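Local coordinates for protein beta-phenylalanine aminotransferase (Variovorax paradoxus, PDB 4AO9) that catalyses the pyridoxal-phosphate-dependent transfer of the amino group of beta-phenylalanine, probably to a keto-acid acceptor, as a dimeric class-III aminotransferase, at residues A[96-101]-A[287-292]; A[367-372]-A[381-387]; A[44-48]-A[69-73]. One frame throughout, in Å; residues are numbered along the deposited sequence.

Contact 1 (A[96-101]-A[287-292]); sequences YTAGVY and KYIGGG. With PLP (pyridoxal-5'-phosphate), chain C.
Lys287 sets CG anti to its carbonyl carbon (chi1 -72°) and runs on extended to CE, which carries the chain past Thr97 and Tyr96 before a bend at chi4 (97°) turns NZ to the cofactor. This is the active site of a fold-type I, PLP-dependent aminotransferase: Lys287 NZ is covalently joined to PLP C4A at 1.5 Å, consistent with the internal aldimine, though long for a C=N double bond. A weak, bent hydrogen bond from NZ to PLP O3 accompanies it. Lys287 CD lies 3.1 Å from Tyr96 O, a carbonyl already engaged by Thr97 OG1, which donates to it in the carbonyl plane, on a lone pair. CD passes this hydroxyl too, and lower down Lys287 CB packs on Ala98 CB. From the second subunit, Thr320 packs on Ala98 and Lys287 and its hydroxyl is hydrogen-bonded to PLP, so both chains build the pocket.

Beyond the lysine, Tyr288 CB meets Val100 CG1 at 3.7 Å, and the Tyr288 hydroxyl is hydrogen-bonded to Ser265. The Tyr101 side chain crosses that of Tyr288 at about a right angle, while its own ring has Val100 CG1 over one face. Gly291 CA comes up to Tyr101 CE2 at 3.5 Å; its positive phi is one that glycine readily adopts. Two donors grip the buried Tyr288 O, the Gly291 N-H and the Tyr101 hydroxyl, reaching it from opposite faces of the carbonyl plane. The Tyr101 OH to Tyr288 O bond is 2.9 Å long, with the hydroxyl 38° out of that plane.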
ATOM      1  N   TYR A  96      -0.276   0.002 -16.640  1.00 10.06           N
ATOM      2  CA  TYR A  96       0.881  -0.867 -16.436  1.00 10.34           C
ATOM      3  C   TYR A  96       0.442  -2.273 -16.032  1.00 10.60           C
ATOM      4  O   TYR A  96       1.037  -2.896 -15.160  1.00 10.97           O
ATOM      5  CB  TYR A  96       1.889  -0.227 -15.443  1.00 10.47           C
ATOM      6  CG  TYR A  96       2.664   0.890 -16.119  1.00 10.49           C
ATOM      7  CD1 TYR A  96       2.110   2.166 -16.274  1.00 12.12           C
ATOM      8  CD2 TYR A  96       3.918   0.649 -16.672  1.00 11.24           C
ATOM      9  CE1 TYR A  96       2.806   3.182 -16.947  1.00 11.76           C
ATOM     10  CE2 TYR A  96       4.618   1.655 -17.329  1.00 12.06           C
ATOM     11  CZ  TYR A  96       4.056   2.911 -17.464  1.00 12.31           C
ATOM     12  OH  TYR A  96       4.748   3.892 -18.132  1.00 14.08           O
ATOM     13  N   THR A  97      -0.615  -2.735 -16.708  1.00 10.62           N
ATOM     14  CA  THR A  97      -1.263  -4.061 -16.560  1.00 11.10           C
ATOM     15  C   THR A  97      -2.398  -4.128 -15.539  1.00 11.07           C
ATOM     16  O   THR A  97      -3.168  -5.084 -15.553  1.00 12.11           O
ATOM     17  CB  THR A  97      -0.297  -5.269 -16.332  1.00 10.71           C
ATOM     18  OG1 THR A  97       0.107  -5.320 -14.955  1.00 11.32           O
ATOM     19  CG2 THR A  97       0.926  -5.216 -17.239  1.00 11.35           C
ATOM     20  N   ALA A  98      -2.508  -3.136 -14.654  1.00 10.59           N
ATOM     21  CA  ALA A  98      -3.606  -3.139 -13.682  1.00 10.49           C
ATOM     22  C   ALA A  98      -4.964  -2.927 -14.353  1.00 10.97           C
ATOM     23  O   ALA A  98      -5.985  -3.429 -13.878  1.00 11.85           O
ATOM     24  CB  ALA A  98      -3.370  -2.086 -12.581  1.00 10.07           C
ATOM     25  N   GLY A  99      -4.962  -2.193 -15.468  1.00 10.37           N
ATOM     26  CA  GLY A  99      -6.199  -1.740 -16.123  1.00 10.19           C
ATOM     27  C   GLY A  99      -6.739  -2.686 -17.187  1.00  9.91           C
ATOM     28  O   GLY A  99      -7.222  -2.252 -18.230  1.00  9.87           O
ATOM     29  N   VAL A 100      -6.705  -3.986 -16.911  1.00  9.75           N
ATOM     30  CA  VAL A 100      -7.097  -4.982 -17.910  1.00  9.35           C
ATOM     31  C   VAL A 100      -8.574  -4.871 -18.302  1.00  9.90           C
ATOM     32  O   VAL A 100      -8.971  -5.335 -19.378  1.00  9.59           O
ATOM     33  CB  VAL A 100      -6.726  -6.431 -17.460  1.00  8.94           C
ATOM     34  CG1 VAL A 100      -7.712  -6.978 -16.409  1.00 10.27           C
ATOM     35  CG2 VAL A 100      -6.628  -7.366 -18.669  1.00  9.64           C
ATOM     36  N   TYR A 101      -9.375  -4.243 -17.445  1.00  9.55           N
ATOM     37  CA  TYR A 101     -10.818  -4.118 -17.682  1.00  9.99           C
ATOM     38  C   TYR A 101     -11.172  -2.874 -18.480  1.00 10.22           C
ATOM     39  O   TYR A 101     -12.345  -2.641 -18.790  1.00 10.94           O
ATOM     40  CB  TYR A 101     -11.576  -4.100 -16.347  1.00 10.42           C
ATOM     41  CG  TYR A 101     -11.130  -5.189 -15.405  1.00 10.67           C
ATOM     42  CD1 TYR A 101     -11.594  -6.490 -15.548  1.00 12.15           C
ATOM     43  CD2 TYR A 101     -10.209  -4.918 -14.388  1.00 11.82           C
ATOM     44  CE1 TYR A 101     -11.169  -7.499 -14.678  1.00 13.05           C
ATOM     45  CE2 TYR A 101      -9.777  -5.929 -13.526  1.00 13.05           C
ATOM     46  CZ  TYR A 101     -10.269  -7.201 -13.680  1.00 14.35           C
ATOM     47  OH  TYR A 101      -9.828  -8.190 -12.826  1.00 17.06           O
ATOM     48  N   LYS A 287      -1.815  -5.708  -9.006  1.00  9.79           N
ATOM     49  CA  LYS A 287      -2.348  -4.999 -10.191  1.00 11.17           C
ATOM     50  C   LYS A 287      -3.840  -5.386 -10.453  1.00 12.02           C
ATOM     51  O   LYS A 287      -4.702  -5.063  -9.633  1.00 14.20           O
ATOM     52  CB  LYS A 287      -1.354  -5.096 -11.361  1.00 11.66           C
ATOM     53  CG  LYS A 287      -0.167  -4.157 -10.984  1.00 13.27           C
ATOM     54  CD  LYS A 287       0.708  -3.823 -12.181  1.00 14.89           C
ATOM     55  CE  LYS A 287       1.897  -2.906 -11.858  1.00 14.63           C
ATOM     56  NZ  LYS A 287       3.123  -3.712 -11.649  1.00 15.76           N
ATOM     57  N   TYR A 288      -4.143  -6.078 -11.543  1.00 11.48           N
ATOM     58  CA  TYR A 288      -5.546  -6.257 -11.962  1.00 11.84           C
ATOM     59  C   TYR A 288      -6.429  -7.112 -11.045  1.00 12.07           C
ATOM     60  O   TYR A 288      -7.654  -7.090 -11.164  1.00 12.39           O
ATOM     61  CB  TYR A 288      -5.589  -6.871 -13.367  1.00 11.40           C
ATOM     62  CG  TYR A 288      -5.225  -8.344 -13.330  1.00 12.32           C
ATOM     63  CD1 TYR A 288      -3.890  -8.745 -13.279  1.00 14.01           C
ATOM     64  CD2 TYR A 288      -6.215  -9.334 -13.287  1.00 12.70           C
ATOM     65  CE1 TYR A 288      -3.548 -10.081 -13.200  1.00 13.84           C
ATOM     66  CE2 TYR A 288      -5.879 -10.687 -13.219  1.00 12.39           C
ATOM     67  CZ  TYR A 288      -4.539 -11.043 -13.182  1.00 13.12           C
ATOM     68  OH  TYR A 288      -4.207 -12.369 -13.084  1.00 12.94           O
ATOM     69  N   ILE A 289      -5.819  -7.897 -10.162  1.00 12.25           N
ATOM     70  CA  ILE A 289      -6.588  -8.817  -9.328  1.00 13.00           C
ATOM     71  C   ILE A 289      -7.587  -8.087  -8.415  1.00 13.24           C
ATOM     72  O   ILE A 289      -8.622  -8.646  -8.065  1.00 14.55           O
ATOM     73  CB  ILE A 289      -5.655  -9.797  -8.549  1.00 12.89           C
ATOM     74  CG1 ILE A 289      -4.834 -10.673  -9.513  1.00 15.36           C
ATOM     75  CG2 ILE A 289      -6.451 -10.671  -7.592  1.00 12.63           C
ATOM     76  CD1 ILE A 289      -5.544 -11.932 -10.007  1.00 18.90           C
ATOM     77  N   GLY A 290      -7.298  -6.826  -8.066  1.00 12.57           N
ATOM     78  CA  GLY A 290      -8.221  -6.013  -7.283  1.00 12.57           C
ATOM     79  C   GLY A 290      -9.269  -5.255  -8.079  1.00 12.59           C
ATOM     80  O   GLY A 290      -9.864  -4.314  -7.565  1.00 11.84           O
ATOM     81  N   GLY A 291      -9.484  -5.656  -9.328  1.00 12.97           N
ATOM     82  CA  GLY A 291     -10.525  -5.059 -10.170  1.00 13.60           C
ATOM     83  C   GLY A 291     -10.256  -3.631 -10.597  1.00 13.98           C
ATOM     84  O   GLY A 291     -11.170  -2.927 -11.042  1.00 14.78           O
ATOM     85  N   GLY A 292      -9.002  -3.207 -10.469  1.00 14.25           N
ATOM     86  CA  GLY A 292      -8.606  -1.834 -10.738  1.00 14.60           C
ATOM     87  C   GLY A 292      -8.464  -0.991  -9.485  1.00 14.57           C
ATOM     88  O   GLY A 292      -8.037   0.159  -9.553  1.00 15.66           O
TER
HETATM   89  N1  PLP C1267       6.171  -6.669  -8.862  1.00  8.34           N
HETATM   90  C2  PLP C1267       5.921  -6.608 -10.169  1.00  8.62           C
HETATM   91  C2A PLP C1267       6.476  -7.737 -11.040  1.00 10.22           C
HETATM   92  C3  PLP C1267       5.166  -5.555 -10.696  1.00 10.24           C
HETATM   93  O3  PLP C1267       4.944  -5.537 -11.920  1.00 13.15           O
HETATM   94  C4  PLP C1267       4.658  -4.535  -9.875  1.00 10.83           C
HETATM   95  C4A PLP C1267       3.803  -3.365 -10.400  1.00 14.84           C
HETATM   96  C5  PLP C1267       4.985  -4.634  -8.504  1.00  8.01           C
HETATM   97  C6  PLP C1267       5.739  -5.710  -8.037  1.00  8.33           C
HETATM   98  C5A PLP C1267       4.515  -3.572  -7.492  1.00  9.58           C
HETATM   99  O4P PLP C1267       3.169  -3.462  -7.293  1.00  8.23           O
HETATM  100  P   PLP C1267       2.622  -2.063  -6.708  1.00  9.08           P
HETATM  101  O1P PLP C1267       2.925  -0.958  -7.790  1.00  9.42           O
HETATM  102  O2P PLP C1267       3.388  -1.731  -5.380  1.00  9.24           O
HETATM  103  O3P PLP C1267       1.173  -2.289  -6.434  1.00  9.12           O

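Contact 2 (A[367-372]-A[381-387]); sequences VAMQFT and HFVQGDV
The end of a beta hairpin, strands 370-374 and 377-381, forms this contact, together with the loop that follows the second strand. Gln370 and His381 make an antiparallel hydrogen-bonded pair: Gln370 N donates to His381 O at 3.0 Å and His381 N to Gln370 O at 2.8 Å.

The Gln370 side chain does more. With CG between the backbone N and the carbonyl carbon (chi1 63°) and the chain extended beyond, its amide lies within the curve of 383-387. NE2 points both N-H bonds at backbone carbonyls, one at Gly385 O at 2.8 Å and one at Val383 O at 3.0 Å; both bonds are nearly straight and both acceptors lie in the amide plane, which fixes the rotation of the group. OE1 accepts a hydrogen bond from a water that accepts one from Val387 N. A second water links Val367 O to Gln384 NE2.

The extended Met369 runs alongside Phe382, pointing the same way. Its SD is 3.6 Å from Phe382 CE1, an oblique Met-aromatic contact, with Leu404 and Leu400 of helix 398-410 packed against the pair. The Thr372 hydroxyl lies at the edge of the His381 imidazole, in its plane, and both polar ends are hydrogen-bonded to Gly234 O. The Gln370 amide ties the outgoing loop to the first strand. The hairpin itself supplies two adjacent strands of a three-stranded antiparallel sheet, with 420-422 as the third.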
ATOM      1  N   VAL A 367      15.421  -3.330 -39.643  1.00 19.50           N
ATOM      2  CA  VAL A 367      15.786  -2.459 -38.522  1.00 18.92           C
ATOM      3  C   VAL A 367      16.128  -3.269 -37.271  1.00 18.04           C
ATOM      4  O   VAL A 367      15.589  -4.358 -37.056  1.00 18.53           O
ATOM      5  CB  VAL A 367      14.686  -1.408 -38.199  1.00 19.10           C
ATOM      6  CG1 VAL A 367      14.603  -0.377 -39.314  1.00 19.68           C
ATOM      7  CG2 VAL A 367      13.329  -2.074 -37.964  1.00 18.69           C
ATOM      8  N   ALA A 368      17.037  -2.735 -36.460  1.00 17.54           N
ATOM      9  CA  ALA A 368      17.333  -3.315 -35.152  1.00 17.20           C
ATOM     10  C   ALA A 368      16.263  -2.855 -34.154  1.00 17.19           C
ATOM     11  O   ALA A 368      16.478  -1.953 -33.338  1.00 17.53           O
ATOM     12  CB  ALA A 368      18.724  -2.927 -34.687  1.00 17.57           C
ATOM     13  N   MET A 369      15.099  -3.480 -34.280  1.00 16.39           N
ATOM     14  CA  MET A 369      13.935  -3.200 -33.456  1.00 15.98           C
ATOM     15  C   MET A 369      13.191  -4.520 -33.303  1.00 15.54           C
ATOM     16  O   MET A 369      13.084  -5.305 -34.248  1.00 16.47           O
ATOM     17  CB  MET A 369      13.055  -2.131 -34.114  1.00 15.99           C
ATOM     18  CG  MET A 369      11.912  -1.613 -33.246  1.00 16.37           C
ATOM     19  SD  MET A 369      10.879  -0.439 -34.151  1.00 17.86           S
ATOM     20  CE  MET A 369       9.782   0.071 -32.825  1.00 16.97           C
ATOM     21  N   GLN A 370      12.710  -4.785 -32.095  1.00 14.48           N
ATOM     22  CA  GLN A 370      11.969  -6.007 -31.839  1.00 13.80           C
ATOM     23  C   GLN A 370      11.034  -5.786 -30.660  1.00 13.32           C
ATOM     24  O   GLN A 370      11.152  -4.798 -29.938  1.00 13.41           O
ATOM     25  CB  GLN A 370      12.921  -7.162 -31.534  1.00 13.92           C
ATOM     26  CG  GLN A 370      13.751  -6.965 -30.278  1.00 14.06           C
ATOM     27  CD  GLN A 370      14.627  -8.156 -30.016  1.00 14.39           C
ATOM     28  OE1 GLN A 370      14.149  -9.219 -29.623  1.00 14.73           O
ATOM     29  NE2 GLN A 370      15.916  -7.993 -30.250  1.00 14.92           N
ATOM     30  N   PHE A 371      10.105  -6.715 -30.490  1.00 12.63           N
ATOM     31  CA  PHE A 371       9.202  -6.708 -29.350  1.00 12.49           C
ATOM     32  C   PHE A 371       9.378  -8.013 -28.597  1.00 12.22           C
ATOM     33  O   PHE A 371       9.250  -9.091 -29.174  1.00 12.83           O
ATOM     34  CB  PHE A 371       7.760  -6.539 -29.826  1.00 12.38           C
ATOM     35  CG  PHE A 371       7.453  -5.157 -30.335  1.00 12.79           C
ATOM     36  CD1 PHE A 371       7.898  -4.745 -31.598  1.00 13.38           C
ATOM     37  CD2 PHE A 371       6.731  -4.255 -29.550  1.00 12.97           C
ATOM     38  CE1 PHE A 371       7.625  -3.459 -32.064  1.00 14.92           C
ATOM     39  CE2 PHE A 371       6.443  -2.974 -30.021  1.00 13.71           C
ATOM     40  CZ  PHE A 371       6.893  -2.573 -31.277  1.00 14.78           C
ATOM     41  N   THR A 372       9.717  -7.907 -27.317  1.00 11.65           N
ATOM     42  CA  THR A 372       9.881  -9.077 -26.453  1.00 11.45           C
ATOM     43  C   THR A 372       8.667  -9.228 -25.543  1.00 11.29           C
ATOM     44  O   THR A 372       7.982  -8.247 -25.260  1.00 11.51           O
ATOM     45  CB  THR A 372      11.174  -8.989 -25.596  1.00 11.87           C
ATOM     46  OG1 THR A 372      11.180  -7.780 -24.823  1.00 12.00           O
ATOM     47  CG2 THR A 372      12.406  -9.006 -26.488  1.00 12.59           C
ATOM     48  N   HIS A 381      12.093  -2.773 -28.192  1.00 13.76           N
ATOM     49  CA  HIS A 381      13.511  -2.562 -27.895  1.00 14.56           C
ATOM     50  C   HIS A 381      14.253  -2.275 -29.185  1.00 15.13           C
ATOM     51  O   HIS A 381      14.043  -2.958 -30.184  1.00 16.29           O
ATOM     52  CB  HIS A 381      14.144  -3.788 -27.228  1.00 14.11           C
ATOM     53  CG  HIS A 381      13.524  -4.154 -25.913  1.00 14.55           C
ATOM     54  ND1 HIS A 381      13.638  -3.365 -24.790  1.00 17.65           N
ATOM     55  CD2 HIS A 381      12.794  -5.233 -25.546  1.00 13.92           C
ATOM     56  CE1 HIS A 381      12.993  -3.937 -23.788  1.00 14.93           C
ATOM     57  NE2 HIS A 381      12.475  -5.072 -24.218  1.00 14.14           N
ATOM     58  N   PHE A 382      15.121  -1.270 -29.152  1.00 15.62           N
ATOM     59  CA  PHE A 382      15.965  -0.949 -30.305  1.00 16.23           C
ATOM     60  C   PHE A 382      17.311  -1.661 -30.217  1.00 16.80           C
ATOM     61  O   PHE A 382      18.359  -1.048 -30.018  1.00 17.21           O
ATOM     62  CB  PHE A 382      16.101   0.562 -30.469  1.00 16.47           C
ATOM     63  CG  PHE A 382      14.804   1.228 -30.808  1.00 16.16           C
ATOM     64  CD1 PHE A 382      14.340   1.245 -32.124  1.00 17.13           C
ATOM     65  CD2 PHE A 382      14.018   1.788 -29.806  1.00 16.36           C
ATOM     66  CE1 PHE A 382      13.128   1.841 -32.441  1.00 17.69           C
ATOM     67  CE2 PHE A 382      12.808   2.385 -30.110  1.00 16.59           C
ATOM     68  CZ  PHE A 382      12.356   2.412 -31.425  1.00 16.62           C
ATOM     69  N   VAL A 383      17.241  -2.979 -30.346  1.00 17.30           N
ATOM     70  CA  VAL A 383      18.410  -3.845 -30.291  1.00 18.49           C
ATOM     71  C   VAL A 383      18.149  -5.060 -31.185  1.00 19.22           C
ATOM     72  O   VAL A 383      16.998  -5.470 -31.372  1.00 19.02           O
ATOM     73  CB  VAL A 383      18.734  -4.253 -28.820  1.00 18.36           C
ATOM     74  CG1 VAL A 383      17.762  -5.318 -28.306  1.00 18.72           C
ATOM     75  CG2 VAL A 383      20.174  -4.716 -28.683  1.00 19.75           C
ATOM     76  N   GLN A 384      19.216  -5.606 -31.766  1.00 20.61           N
ATOM     77  CA  GLN A 384      19.128  -6.841 -32.540  1.00 21.73           C
ATOM     78  C   GLN A 384      19.567  -8.027 -31.678  1.00 21.21           C
ATOM     79  O   GLN A 384      20.348  -7.867 -30.732  1.00 21.59           O
ATOM     80  CB  GLN A 384      19.966  -6.734 -33.832  1.00 22.64           C
ATOM     81  CG  GLN A 384      19.937  -7.959 -34.778  1.00 26.35           C
ATOM     82  CD  GLN A 384      18.530  -8.427 -35.156  1.00 30.62           C
ATOM     83  OE1 GLN A 384      18.211  -9.613 -35.037  1.00 33.33           O
ATOM     84  NE2 GLN A 384      17.685  -7.496 -35.610  1.00 31.32           N
ATOM     85  N   GLY A 385      19.034  -9.202 -31.989  1.00 21.34           N
ATOM     86  CA  GLY A 385      19.453 -10.443 -31.338  1.00 20.82           C
ATOM     87  C   GLY A 385      18.597 -10.834 -30.149  1.00 20.74           C
ATOM     88  O   GLY A 385      17.601 -10.178 -29.843  1.00 20.50           O
ATOM     89  N   ASP A 386      18.999 -11.904 -29.469  1.00 20.27           N
ATOM     90  CA  ASP A 386      18.257 -12.411 -28.322  1.00 19.90           C
ATOM     91  C   ASP A 386      18.372 -11.478 -27.125  1.00 18.96           C
ATOM     92  O   ASP A 386      19.469 -11.046 -26.755  1.00 19.32           O
ATOM     93  CB  ASP A 386      18.750 -13.820 -27.953  1.00 20.52           C
ATOM     94  CG  ASP A 386      18.404 -14.860 -29.006  1.00 22.68           C
ATOM     95  OD1 ASP A 386      17.481 -14.629 -29.817  1.00 25.40           O
ATOM     96  OD2 ASP A 386      19.064 -15.925 -29.016  1.00 27.10           O
ATOM     97  N   VAL A 387      17.228 -11.145 -26.534  1.00 17.52           N
ATOM     98  CA  VAL A 387      17.220 -10.389 -25.288  1.00 16.56           C
ATOM     99  C   VAL A 387      16.940 -11.363 -24.144  1.00 16.30           C
ATOM    100  O   VAL A 387      15.831 -11.910 -24.027  1.00 16.36           O
ATOM    101  CB  VAL A 387      16.176  -9.257 -25.308  1.00 16.14           C
ATOM    102  CG1 VAL A 387      16.123  -8.545 -23.959  1.00 15.57           C
ATOM    103  CG2 VAL A 387      16.485  -8.250 -26.426  1.00 16.00           C
TER
HETATM  104  O   HOH W   1      15.388  -7.040 -37.408  1.00 20.48           O
HETATM  105  O   HOH W   2      14.756 -11.468 -28.020  1.00 13.52           O

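Contact 3 (A[44-48]-A[69-73]); sequences SQRQF and FPLTI
Ser44 OG accepts a hydrogen bond from Thr72 N at 2.9 Å, its only one across to the 69-73 backbone. Next to it, Phe69 lies against the helix at Ser44 and Gln45: Gln45 CB sits over one face of the ring, a CH-pi contact 3.9 Å from its centroid, CG follows over the CE1 side, and the amide lies just past that rim, its plane 20° from that of the ring. Phe69 is in turn the donor of a second CH-pi contact. Its CB stands over one face of the Phe48 ring, while Pro70 CD comes to Phe48 CD1 at 3.8 Å. Phe48 reaches them because its CG is anti to the backbone N (chi1 174°). At the other end, Gln47 CG touches Thr72 OG1 at 3.3 Å.

Helix 42-51 thus packs on the lead-in to strand 72-77, an outermost strand of the four-stranded mixed sheet within this chain. Thr72 and Ile73 pair in parallel with a strand of the second subunit, so the sheet continues across the dimer interface.

Two waters fill in the polar seam. One donates to Ser44 O and Pro70 O and accepts from Thr72 OG1 at 2.7 Å; the other donates to Thr72 OG1 and accepts from Gln47 NE2. Farther out, Asp85 takes a hydrogen bond from Ser44 N, and Leu71 N is hydrogen-bonded to the Tyr66 hydroxyl. Phe37 of helix 23-40 meets the Phe69 ring with planes at about 45°, and Arg311 of the second subunit packs on Phe48.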
ATOM      1  N   SER A  44      -2.140  20.662 -20.766  1.00 12.23           N
ATOM      2  CA  SER A  44      -1.286  19.770 -19.971  1.00 12.09           C
ATOM      3  C   SER A  44      -0.061  20.495 -19.433  1.00 12.19           C
ATOM      4  O   SER A  44       0.376  20.236 -18.308  1.00 12.22           O
ATOM      5  CB  SER A  44      -0.885  18.511 -20.739  1.00 12.09           C
ATOM      6  OG  SER A  44      -1.936  17.558 -20.712  1.00 11.66           O
ATOM      7  N   GLN A  45       0.488  21.427 -20.213  1.00 12.67           N
ATOM      8  CA  GLN A  45       1.646  22.163 -19.720  1.00 13.28           C
ATOM      9  C   GLN A  45       1.272  23.058 -18.538  1.00 13.29           C
ATOM     10  O   GLN A  45       1.993  23.092 -17.542  1.00 12.59           O
ATOM     11  CB  GLN A  45       2.336  22.975 -20.827  1.00 14.25           C
ATOM     12  CG  GLN A  45       3.674  23.546 -20.350  1.00 16.21           C
ATOM     13  CD  GLN A  45       4.484  24.189 -21.452  1.00 21.28           C
ATOM     14  OE1 GLN A  45       3.940  24.790 -22.368  1.00 23.29           O
ATOM     15  NE2 GLN A  45       5.801  24.055 -21.365  1.00 23.37           N
ATOM     16  N   ARG A  46       0.157  23.784 -18.660  1.00 13.47           N
ATOM     17  CA  ARG A  46      -0.368  24.620 -17.575  1.00 13.79           C
ATOM     18  C   ARG A  46      -0.582  23.800 -16.305  1.00 13.14           C
ATOM     19  O   ARG A  46      -0.201  24.214 -15.208  1.00 13.27           O
ATOM     20  CB  ARG A  46      -1.698  25.258 -18.007  1.00 14.33           C
ATOM     21  CG  ARG A  46      -2.345  26.217 -17.011  1.00 18.60           C
ATOM     22  CD  ARG A  46      -3.630  26.843 -17.587  1.00 23.53           C
ATOM     23  NE  ARG A  46      -3.516  27.093 -19.028  1.00 27.28           N
ATOM     24  CZ  ARG A  46      -4.305  26.562 -19.964  1.00 27.42           C
ATOM     25  NH1 ARG A  46      -5.305  25.751 -19.636  1.00 28.46           N
ATOM     26  NH2 ARG A  46      -4.093  26.850 -21.240  1.00 29.46           N
ATOM     27  N   GLN A  47      -1.195  22.633 -16.470  1.00 13.01           N
ATOM     28  CA  GLN A  47      -1.500  21.774 -15.330  1.00 12.96           C
ATOM     29  C   GLN A  47      -0.221  21.280 -14.651  1.00 12.58           C
ATOM     30  O   GLN A  47      -0.137  21.271 -13.410  1.00 12.13           O
ATOM     31  CB  GLN A  47      -2.398  20.627 -15.781  1.00 13.78           C
ATOM     32  CG  GLN A  47      -2.752  19.619 -14.714  1.00 15.60           C
ATOM     33  CD  GLN A  47      -3.337  20.228 -13.454  1.00 18.78           C
ATOM     34  OE1 GLN A  47      -4.006  21.269 -13.489  1.00 20.30           O
ATOM     35  NE2 GLN A  47      -3.080  19.578 -12.325  1.00 18.15           N
ATOM     36  N   PHE A  48       0.770  20.894 -15.455  1.00 11.87           N
ATOM     37  CA  PHE A  48       2.061  20.470 -14.927  1.00 11.48           C
ATOM     38  C   PHE A  48       2.721  21.562 -14.095  1.00 11.91           C
ATOM     39  O   PHE A  48       3.180  21.314 -12.975  1.00 11.65           O
ATOM     40  CB  PHE A  48       3.002  20.025 -16.058  1.00 11.54           C
ATOM     41  CG  PHE A  48       4.396  19.720 -15.593  1.00 12.02           C
ATOM     42  CD1 PHE A  48       4.687  18.493 -15.009  1.00 12.88           C
ATOM     43  CD2 PHE A  48       5.416  20.667 -15.731  1.00 14.07           C
ATOM     44  CE1 PHE A  48       5.981  18.202 -14.573  1.00 14.47           C
ATOM     45  CE2 PHE A  48       6.717  20.392 -15.290  1.00 14.75           C
ATOM     46  CZ  PHE A  48       6.996  19.152 -14.707  1.00 14.47           C
ATOM     47  N   PHE A  69       7.298  17.313 -20.396  1.00 13.99           N
ATOM     48  CA  PHE A  69       6.338  17.221 -19.290  1.00 13.56           C
ATOM     49  C   PHE A  69       5.323  16.150 -19.673  1.00 13.10           C
ATOM     50  O   PHE A  69       5.110  15.906 -20.855  1.00 12.93           O
ATOM     51  CB  PHE A  69       5.619  18.560 -19.034  1.00 14.14           C
ATOM     52  CG  PHE A  69       4.888  19.091 -20.232  1.00 14.17           C
ATOM     53  CD1 PHE A  69       5.537  19.912 -21.148  1.00 15.16           C
ATOM     54  CD2 PHE A  69       3.555  18.756 -20.465  1.00 13.70           C
ATOM     55  CE1 PHE A  69       4.874  20.393 -22.270  1.00 16.36           C
ATOM     56  CE2 PHE A  69       2.879  19.228 -21.593  1.00 14.60           C
ATOM     57  CZ  PHE A  69       3.547  20.055 -22.502  1.00 16.37           C
ATOM     58  N   PRO A  70       4.699  15.497 -18.679  1.00 12.56           N
ATOM     59  CA  PRO A  70       3.715  14.464 -19.005  1.00 12.30           C
ATOM     60  C   PRO A  70       2.353  15.057 -19.320  1.00 12.02           C
ATOM     61  O   PRO A  70       1.975  16.092 -18.751  1.00 12.25           O
ATOM     62  CB  PRO A  70       3.653  13.624 -17.725  1.00 12.12           C
ATOM     63  CG  PRO A  70       3.993  14.610 -16.633  1.00 12.17           C
ATOM     64  CD  PRO A  70       5.043  15.498 -17.245  1.00 12.92           C
ATOM     65  N   LEU A  71       1.615  14.389 -20.196  1.00 11.43           N
ATOM     66  CA  LEU A  71       0.214  14.729 -20.424  1.00 11.51           C
ATOM     67  C   LEU A  71      -0.610  14.457 -19.175  1.00 10.92           C
ATOM     68  O   LEU A  71      -0.399  13.455 -18.475  1.00 11.62           O
ATOM     69  CB  LEU A  71      -0.369  13.904 -21.572  1.00 11.94           C
ATOM     70  CG  LEU A  71       0.224  14.063 -22.974  1.00 13.02           C
ATOM     71  CD1 LEU A  71      -0.356  13.020 -23.927  1.00 17.18           C
ATOM     72  CD2 LEU A  71      -0.053  15.452 -23.498  1.00 15.70           C
ATOM     73  N   THR A  72      -1.529  15.371 -18.883  1.00 10.63           N
ATOM     74  CA  THR A  72      -2.603  15.088 -17.941  1.00 10.45           C
ATOM     75  C   THR A  72      -3.724  14.355 -18.663  1.00 10.76           C
ATOM     76  O   THR A  72      -4.157  14.771 -19.740  1.00 11.14           O
ATOM     77  CB  THR A  72      -3.124  16.381 -17.300  1.00 10.32           C
ATOM     78  OG1 THR A  72      -2.129  16.877 -16.408  1.00 11.76           O
ATOM     79  CG2 THR A  72      -4.407  16.140 -16.507  1.00 10.85           C
ATOM     80  N   ILE A  73      -4.177  13.260 -18.062  1.00 10.54           N
ATOM     81  CA  ILE A  73      -5.278  12.473 -18.604  1.00 11.09           C
ATOM     82  C   ILE A  73      -6.573  12.918 -17.925  1.00 11.53           C
ATOM     83  O   ILE A  73      -6.681  12.869 -16.698  1.00 11.52           O
ATOM     84  CB  ILE A  73      -5.022  10.944 -18.438  1.00 10.92           C
ATOM     85  CG1 ILE A  73      -3.712  10.521 -19.132  1.00 10.77           C
ATOM     86  CG2 ILE A  73      -6.211  10.118 -18.931  1.00 11.97           C
ATOM     87  CD1 ILE A  73      -3.602  10.908 -20.617  1.00 12.33           C
TER
HETATM   88  O   HOH W   3       0.389  17.654 -17.142  1.00  8.36           O
HETATM   89  O   HOH W   4      -1.913  16.827 -13.627  1.00 12.56           O

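Only contact 1 includes the cofactor; its centre is about 10 Å from the centre of the chain, against about 20 Å for contact 2 and 24 Å for contact 3. The three do not touch. Contact 3 closes before contact 1 opens, and contact 1 before contact 2. Centres of contacts 1 and 3 are about 24 Å apart, with nearest atoms about 10 Å, yet both meet the second subunit: one where Thr320 enters the PLP pocket, the other where a sheet crosses the interface. Contact 2, about 28 Å from contact 1 between centres, has neither segment touched by another chain of the assembly.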